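Local coordinates for protein possible hydrolase (Mycobacterium tuberculosis, PDB 6WYN) that hydrolyses carboxylic esters as a serine esterase selective for short, straight-chain alkyl esters and is probably involved in ester and lipid metabolism, at residues V152-G157 / V176-T181; I273-G278 / R300-V305. All coordinates share one frame; numbering follows the deposited sequence.

Contact 1: V152-G157 / V176-T181; sequences VGMSLG and VLVDVT
Gly153 and Ser155 are zipped to Val176 and Val178 where two neighbouring parallel strands of the alpha/beta-hydrolase sheet end at the active site, the first of them running into the nucleophile elbow. Gly153 N donates to Val176 O at 2.9 Å. Gly153 O accepts from Val178 N at 2.8 Å. Ser155 N, already past the strand end, reaches Val178 O at 3.1 Å. The CA-H groups of Val152 and Met154 add contacts to the same two carbonyls, Val176 O and Val178 O.

Along one face, Val152, Val176, Met154 and Val178 form an apolar row. Val152 and Val176 lie side by side, with Val152 CG2 4.0 Å from Val176 CB. Because Met154 CG is anti to the backbone N (chi1 -176°), it comes 3.9 Å from Val178 CG1, the two side chains crossing at about a right angle. Past the strand ends, Val180 packs against the backbone of the elbow, its CB 3.6 Å from Ser155 CA and its CG1 3.6 Å from Ser155 O. Val152 also packs on Val85 and Phe87 of strand 85-88, while Val178 touches Val312 and Gln313.

Beyond the strands both chains turn with positive phi, at Ser155 (46°) and at Asp179. Ser155, the assigned nucleophile, hydrogen-bonds through OG to His310 NE2, and Asp179 OD2 is hydrogen-bonded to ND1 of the same imidazole, in the geometry of a Ser-His-Asp triad, consistent with their assigned roles. Both oxygens of the acid are held, for the second carboxylate oxygen, Asp179 OD1, is bonded to Gly278 N.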
ATOM      1  N   VAL A 152       2.679   2.600  -8.277  1.00 12.82           N
ATOM      2  CA  VAL A 152       3.536   2.224  -7.146  1.00 12.09           C
ATOM      3  C   VAL A 152       2.691   1.377  -6.226  1.00 11.94           C
ATOM      4  O   VAL A 152       1.672   1.897  -5.762  1.00 11.32           O
ATOM      5  CB  VAL A 152       4.040   3.467  -6.429  1.00 11.66           C
ATOM      6  CG1 VAL A 152       4.927   3.109  -5.254  1.00 12.15           C
ATOM      7  CG2 VAL A 152       4.711   4.407  -7.408  1.00 12.11           C
ATOM      8  N   GLY A 153       3.155   0.166  -5.929  1.00 11.25           N
ATOM      9  CA  GLY A 153       2.448  -0.748  -5.040  1.00 10.51           C
ATOM     10  C   GLY A 153       3.371  -1.341  -4.022  1.00 10.90           C
ATOM     11  O   GLY A 153       4.427  -1.920  -4.419  1.00 10.29           O
ATOM     12  N   MET A 154       2.957  -1.337  -2.770  1.00 11.84           N
ATOM     13  CA  MET A 154       3.744  -2.003  -1.702  1.00 13.80           C
ATOM     14  C   MET A 154       3.108  -3.360  -1.334  1.00 15.30           C
ATOM     15  O   MET A 154       1.874  -3.441  -1.107  1.00 11.98           O
ATOM     16  CB  MET A 154       3.818  -1.101  -0.473  1.00 14.28           C
ATOM     17  CG  MET A 154       4.681  -1.669   0.606  1.00 16.08           C
ATOM     18  SD  MET A 154       3.611  -2.157   1.958  1.00 18.45           S
ATOM     19  CE  MET A 154       4.774  -2.872   3.118  1.00 19.85           C
ATOM     20  N   SER A 155       3.923  -4.403  -1.200  1.00 15.44           N
ATOM     21  CA  SER A 155       3.458  -5.761  -0.752  1.00 17.05           C
ATOM     22  C   SER A 155       2.157  -6.209  -1.496  1.00 15.18           C
ATOM     23  O   SER A 155       2.197  -6.357  -2.705  1.00 16.28           O
ATOM     24  CB  SER A 155       3.364  -5.828   0.743  1.00 17.52           C
ATOM     25  OG  SER A 155       3.524  -7.188   1.166  1.00 21.63           O
ATOM     26  N   LEU A 156       1.043  -6.486  -0.838  1.00 15.03           N
ATOM     27  CA  LEU A 156      -0.217  -6.870  -1.542  1.00 15.68           C
ATOM     28  C   LEU A 156      -0.548  -5.889  -2.679  1.00 13.70           C
ATOM     29  O   LEU A 156      -0.944  -6.315  -3.762  1.00 13.97           O
ATOM     30  CB  LEU A 156      -1.329  -6.873  -0.497  1.00 17.38           C
ATOM     31  CG  LEU A 156      -2.722  -7.274  -0.978  1.00 18.79           C
ATOM     32  CD1 LEU A 156      -2.721  -8.668  -1.635  1.00 19.57           C
ATOM     33  CD2 LEU A 156      -3.673  -7.255   0.213  1.00 18.53           C
ATOM     34  N   GLY A 157      -0.369  -4.593  -2.431  1.00 11.53           N
ATOM     35  CA  GLY A 157      -0.521  -3.548  -3.442  1.00 12.18           C
ATOM     36  C   GLY A 157       0.345  -3.736  -4.653  1.00 12.34           C
ATOM     37  O   GLY A 157      -0.132  -3.438  -5.759  1.00 13.03           O
ATOM     38  N   VAL A 176       6.313   0.319 -10.052  1.00 16.82           N
ATOM     39  CA  VAL A 176       7.296   0.349  -8.946  1.00 15.41           C
ATOM     40  C   VAL A 176       6.733  -0.553  -7.861  1.00 14.29           C
ATOM     41  O   VAL A 176       5.640  -0.246  -7.337  1.00 14.87           O
ATOM     42  CB  VAL A 176       7.570   1.774  -8.454  1.00 16.12           C
ATOM     43  CG1 VAL A 176       8.583   1.755  -7.342  1.00 15.57           C
ATOM     44  CG2 VAL A 176       8.016   2.705  -9.587  1.00 17.17           C
ATOM     45  N   LEU A 177       7.449  -1.639  -7.571  1.00 13.07           N
ATOM     46  CA  LEU A 177       7.116  -2.624  -6.526  1.00 13.23           C
ATOM     47  C   LEU A 177       7.869  -2.231  -5.268  1.00 12.29           C
ATOM     48  O   LEU A 177       9.157  -2.155  -5.321  1.00 12.98           O
ATOM     49  CB  LEU A 177       7.527  -4.031  -6.974  1.00 14.50           C
ATOM     50  CG  LEU A 177       6.806  -4.602  -8.189  1.00 17.19           C
ATOM     51  CD1 LEU A 177       7.297  -6.009  -8.447  1.00 19.06           C
ATOM     52  CD2 LEU A 177       5.292  -4.643  -7.994  1.00 18.33           C
ATOM     53  N   VAL A 178       7.173  -2.082  -4.148  1.00 11.44           N
ATOM     54  CA  VAL A 178       7.874  -1.798  -2.867  1.00 11.98           C
ATOM     55  C   VAL A 178       7.931  -3.072  -2.041  1.00 12.09           C
ATOM     56  O   VAL A 178       6.892  -3.514  -1.515  1.00 12.00           O
ATOM     57  CB  VAL A 178       7.265  -0.596  -2.147  1.00 12.07           C
ATOM     58  CG1 VAL A 178       7.964  -0.266  -0.850  1.00 12.59           C
ATOM     59  CG2 VAL A 178       7.283   0.607  -3.064  1.00 12.52           C
ATOM     60  N   ASP A 179       9.172  -3.582  -1.875  1.00 11.66           N
ATOM     61  CA  ASP A 179       9.553  -4.726  -1.027  1.00 11.28           C
ATOM     62  C   ASP A 179       8.645  -5.939  -1.252  1.00 10.33           C
ATOM     63  O   ASP A 179       8.285  -6.578  -0.276  1.00 10.94           O
ATOM     64  CB  ASP A 179       9.598  -4.305   0.444  1.00 12.44           C
ATOM     65  CG  ASP A 179      10.645  -5.066   1.257  1.00 14.35           C
ATOM     66  OD1 ASP A 179      11.796  -5.085   0.822  1.00 13.78           O
ATOM     67  OD2 ASP A 179      10.290  -5.673   2.317  1.00 15.55           O
ATOM     68  N   VAL A 180       8.394  -6.321  -2.487  1.00 10.71           N
ATOM     69  CA  VAL A 180       7.642  -7.565  -2.765  1.00 11.61           C
ATOM     70  C   VAL A 180       7.977  -8.129  -4.148  1.00 12.21           C
ATOM     71  O   VAL A 180       8.260  -7.375  -5.069  1.00 11.32           O
ATOM     72  CB  VAL A 180       6.128  -7.287  -2.627  1.00 11.39           C
ATOM     73  CG1 VAL A 180       5.635  -6.456  -3.805  1.00 11.05           C
ATOM     74  CG2 VAL A 180       5.337  -8.579  -2.472  1.00 12.13           C
ATOM     75  N   THR A 181       7.844  -9.449  -4.271  1.00 12.29           N
ATOM     76  CA  THR A 181       7.712 -10.183  -5.560  1.00 13.90           C
ATOM     77  C   THR A 181       6.611 -11.233  -5.349  1.00 12.86           C
ATOM     78  O   THR A 181       6.257 -11.531  -4.215  1.00 12.88           O
ATOM     79  CB  THR A 181       9.034 -10.850  -5.981  1.00 14.96           C
ATOM     80  OG1 THR A 181       9.153 -12.033  -5.184  1.00 15.02           O
ATOM     81  CG2 THR A 181      10.260  -9.978  -5.776  1.00 15.30           C
TER

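Contact 2: I273-G278 / R300-V305; sequences ITLVRG and RGVHIV
His303 O takes the N-H of Arg277 at 2.7 Å and also receives the CA-H of Val276, in the last parallel strand pair of the alpha/beta-hydrolase sheet. Leu275 O is gripped likewise, by His303 N at 2.9 Å and by the CA-H of Val302, whose CA is 3.2 Å from that oxygen. The ladder continues with Arg300 N to Ile273 O, Leu275 N to Gly301 O and Val305 N to Arg277 O, so 273-278 is bonded to the edge strand along its length.

On one face Val302 CG2 touches both neighbours on the adjoining strand, 3.7 Å from Leu275 CD2 and from Arg277 CG. Leu275 and Val302 run side by side, and Thr289 of helix 286-295 packs against both. The bend of Arg277 at chi3 (46°) brings its guanidinium beside Ile304, with NH1 3.7 Å from Ile304 CD1; NH2 bonds to Ser281 O, and the side chain also touches Asp179, the assigned active-site acid.

The other face carries Thr274, Val276, His303 and Val305, with Ile323 of helix 317-328 packed against the last three. Val276 CG1 and Val305 CG2 meet at 3.8 Å. Arg300 passes its aliphatic CB by Thr274 OG1, then leads away to a salt bridge from NE to Glu174. The His303 imidazole turns an edge toward strand 273-278: Leu275 O lies in the ring plane, and Thr274 CG2 approaches CD2 of His303 to 3.5 Å.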
ATOM      1  N   ILE A 273       9.432  -2.776 -14.805  1.00 15.34           N
ATOM      2  CA  ILE A 273       9.334  -2.989 -13.344  1.00 15.47           C
ATOM      3  C   ILE A 273      10.590  -2.508 -12.642  1.00 14.93           C
ATOM      4  O   ILE A 273      11.703  -2.957 -13.021  1.00 14.59           O
ATOM      5  CB  ILE A 273       9.107  -4.468 -13.038  1.00 15.41           C
ATOM      6  CG1 ILE A 273       7.798  -4.967 -13.655  1.00 17.88           C
ATOM      7  CG2 ILE A 273       9.150  -4.676 -11.525  1.00 16.04           C
ATOM      8  CD1 ILE A 273       7.618  -6.464 -13.562  1.00 16.83           C
ATOM      9  N   THR A 274      10.406  -1.651 -11.635  1.00 15.29           N
ATOM     10  CA  THR A 274      11.469  -1.228 -10.694  1.00 14.71           C
ATOM     11  C   THR A 274      11.141  -1.874  -9.366  1.00 14.86           C
ATOM     12  O   THR A 274       9.992  -1.817  -8.965  1.00 15.50           O
ATOM     13  CB  THR A 274      11.565   0.295 -10.599  1.00 16.04           C
ATOM     14  OG1 THR A 274      11.886   0.766 -11.916  1.00 16.17           O
ATOM     15  CG2 THR A 274      12.607   0.744  -9.602  1.00 18.05           C
ATOM     16  N   LEU A 275      12.118  -2.399  -8.663  1.00 12.94           N
ATOM     17  CA  LEU A 275      11.868  -2.930  -7.317  1.00 13.45           C
ATOM     18  C   LEU A 275      12.572  -2.015  -6.350  1.00 13.09           C
ATOM     19  O   LEU A 275      13.707  -1.574  -6.666  1.00 14.10           O
ATOM     20  CB  LEU A 275      12.384  -4.374  -7.235  1.00 14.63           C
ATOM     21  CG  LEU A 275      12.424  -5.044  -5.865  1.00 13.92           C
ATOM     22  CD1 LEU A 275      11.004  -5.242  -5.341  1.00 14.49           C
ATOM     23  CD2 LEU A 275      13.126  -6.396  -5.970  1.00 16.10           C
ATOM     24  N   VAL A 276      11.954  -1.801  -5.193  1.00 11.57           N
ATOM     25  CA  VAL A 276      12.545  -1.042  -4.070  1.00 13.15           C
ATOM     26  C   VAL A 276      12.563  -1.996  -2.901  1.00 15.01           C
ATOM     27  O   VAL A 276      11.433  -2.383  -2.478  1.00 14.96           O
ATOM     28  CB  VAL A 276      11.793   0.266  -3.749  1.00 14.18           C
ATOM     29  CG1 VAL A 276      12.449   1.010  -2.584  1.00 15.03           C
ATOM     30  CG2 VAL A 276      11.695   1.176  -4.954  1.00 13.66           C
ATOM     31  N   ARG A 277      13.746  -2.343  -2.383  1.00 11.76           N
ATOM     32  CA  ARG A 277      13.788  -3.162  -1.161  1.00 14.59           C
ATOM     33  C   ARG A 277      14.135  -2.292   0.038  1.00 13.90           C
ATOM     34  O   ARG A 277      14.903  -1.315  -0.113  1.00 14.09           O
ATOM     35  CB  ARG A 277      14.813  -4.307  -1.243  1.00 15.22           C
ATOM     36  CG  ARG A 277      14.430  -5.478  -2.134  1.00 16.26           C
ATOM     37  CD  ARG A 277      15.468  -6.612  -2.050  1.00 16.57           C
ATOM     38  NE  ARG A 277      15.729  -6.793  -0.634  1.00 19.34           N
ATOM     39  CZ  ARG A 277      16.933  -6.653  -0.039  1.00 24.90           C
ATOM     40  NH1 ARG A 277      18.011  -6.476  -0.781  1.00 26.12           N
ATOM     41  NH2 ARG A 277      17.049  -6.689   1.294  1.00 23.38           N
ATOM     42  N   GLY A 278      13.670  -2.710   1.186  1.00 13.79           N
ATOM     43  CA  GLY A 278      14.195  -2.276   2.489  1.00 15.16           C
ATOM     44  C   GLY A 278      15.455  -3.055   2.821  1.00 16.57           C
ATOM     45  O   GLY A 278      15.384  -4.282   2.828  1.00 15.43           O
ATOM     46  N   ARG A 300      14.175  -2.850 -14.369  1.00 18.51           N
ATOM     47  CA  ARG A 300      15.017  -1.626 -14.350  1.00 18.31           C
ATOM     48  C   ARG A 300      16.022  -1.671 -13.194  1.00 17.49           C
ATOM     49  O   ARG A 300      16.871  -0.769 -13.117  1.00 19.20           O
ATOM     50  CB  ARG A 300      14.157  -0.374 -14.213  1.00 20.39           C
ATOM     51  CG  ARG A 300      13.316  -0.047 -15.443  1.00 25.13           C
ATOM     52  CD  ARG A 300      13.051   1.442 -15.376  1.00 28.94           C
ATOM     53  NE  ARG A 300      12.111   2.000 -16.322  1.00 36.96           N
ATOM     54  CZ  ARG A 300      12.349   2.194 -17.627  1.00 43.62           C
ATOM     55  NH1 ARG A 300      13.506   1.832 -18.157  1.00 43.74           N
ATOM     56  NH2 ARG A 300      11.419   2.736 -18.400  1.00 38.10           N
ATOM     57  N   GLY A 301      15.911  -2.657 -12.315  1.00 14.73           N
ATOM     58  CA  GLY A 301      16.849  -2.883 -11.216  1.00 15.02           C
ATOM     59  C   GLY A 301      16.173  -2.739  -9.878  1.00 15.75           C
ATOM     60  O   GLY A 301      15.008  -2.270  -9.817  1.00 13.43           O
ATOM     61  N   VAL A 302      16.889  -3.127  -8.839  1.00 14.70           N
ATOM     62  CA  VAL A 302      16.463  -2.985  -7.426  1.00 14.29           C
ATOM     63  C   VAL A 302      17.216  -1.811  -6.811  1.00 16.52           C
ATOM     64  O   VAL A 302      18.477  -1.652  -7.031  1.00 14.54           O
ATOM     65  CB  VAL A 302      16.683  -4.273  -6.627  1.00 13.77           C
ATOM     66  CG1 VAL A 302      18.161  -4.563  -6.488  1.00 14.53           C
ATOM     67  CG2 VAL A 302      16.038  -4.205  -5.268  1.00 13.22           C
ATOM     68  N   HIS A 303      16.482  -0.991  -6.074  1.00 14.65           N
ATOM     69  CA  HIS A 303      17.059   0.046  -5.201  1.00 15.84           C
ATOM     70  C   HIS A 303      16.958  -0.482  -3.798  1.00 17.82           C
ATOM     71  O   HIS A 303      15.838  -0.893  -3.390  1.00 15.59           O
ATOM     72  CB  HIS A 303      16.275   1.340  -5.280  1.00 16.40           C
ATOM     73  CG  HIS A 303      16.182   1.842  -6.649  1.00 16.87           C
ATOM     74  ND1 HIS A 303      16.906   2.910  -7.049  1.00 15.08           N
ATOM     75  CD2 HIS A 303      15.516   1.375  -7.727  1.00 18.92           C
ATOM     76  CE1 HIS A 303      16.688   3.122  -8.314  1.00 16.40           C
ATOM     77  NE2 HIS A 303      15.799   2.228  -8.750  1.00 17.65           N
ATOM     78  N   ILE A 304      18.065  -0.482  -3.087  1.00 15.99           N
ATOM     79  CA  ILE A 304      18.081  -1.063  -1.728  1.00 17.18           C
ATOM     80  C   ILE A 304      18.199   0.130  -0.800  1.00 17.31           C
ATOM     81  O   ILE A 304      19.231   0.835  -0.910  1.00 16.40           O
ATOM     82  CB  ILE A 304      19.205  -2.111  -1.586  1.00 18.38           C
ATOM     83  CG1 ILE A 304      19.016  -3.246  -2.592  1.00 19.59           C
ATOM     84  CG2 ILE A 304      19.282  -2.625  -0.156  1.00 20.46           C
ATOM     85  CD1 ILE A 304      20.189  -4.206  -2.655  1.00 20.60           C
ATOM     86  N   VAL A 305      17.178   0.358   0.039  1.00 14.68           N
ATOM     87  CA  VAL A 305      17.071   1.563   0.894  1.00 15.67           C
ATOM     88  C   VAL A 305      17.590   1.209   2.271  1.00 16.02           C
ATOM     89  O   VAL A 305      16.930   0.426   3.002  1.00 14.59           O
ATOM     90  CB  VAL A 305      15.650   2.161   0.946  1.00 15.35           C
ATOM     91  CG1 VAL A 305      15.576   3.360   1.886  1.00 15.93           C
ATOM     92  CG2 VAL A 305      15.194   2.556  -0.446  1.00 15.08           C
TER

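In the fold
From the N terminus, contact 1 comes first: strand 150-154 passes through helix 156-167 and returns as strand 174-178, a beta-alpha-beta crossover. The chain then runs through helices 182-200, 211-221 and 227-237, the hairpin 238-240/246-248 and helix 260-268 before re-entering the sheet at 273-278. Contact 2 closes a second such unit there, through helix 286-295 to the edge strand 299-305. The two loops follow in series, neither nesting nor crossing. Strands 174-178 and 273-278 are sheet neighbours, so the contacts, with centres about 10 Å apart, join directly: Leu177 O and Val276 N, and Asp179 N and Val276 O, probably hydrogen-bond. Together they link the catalytic centre to the sheet's edge.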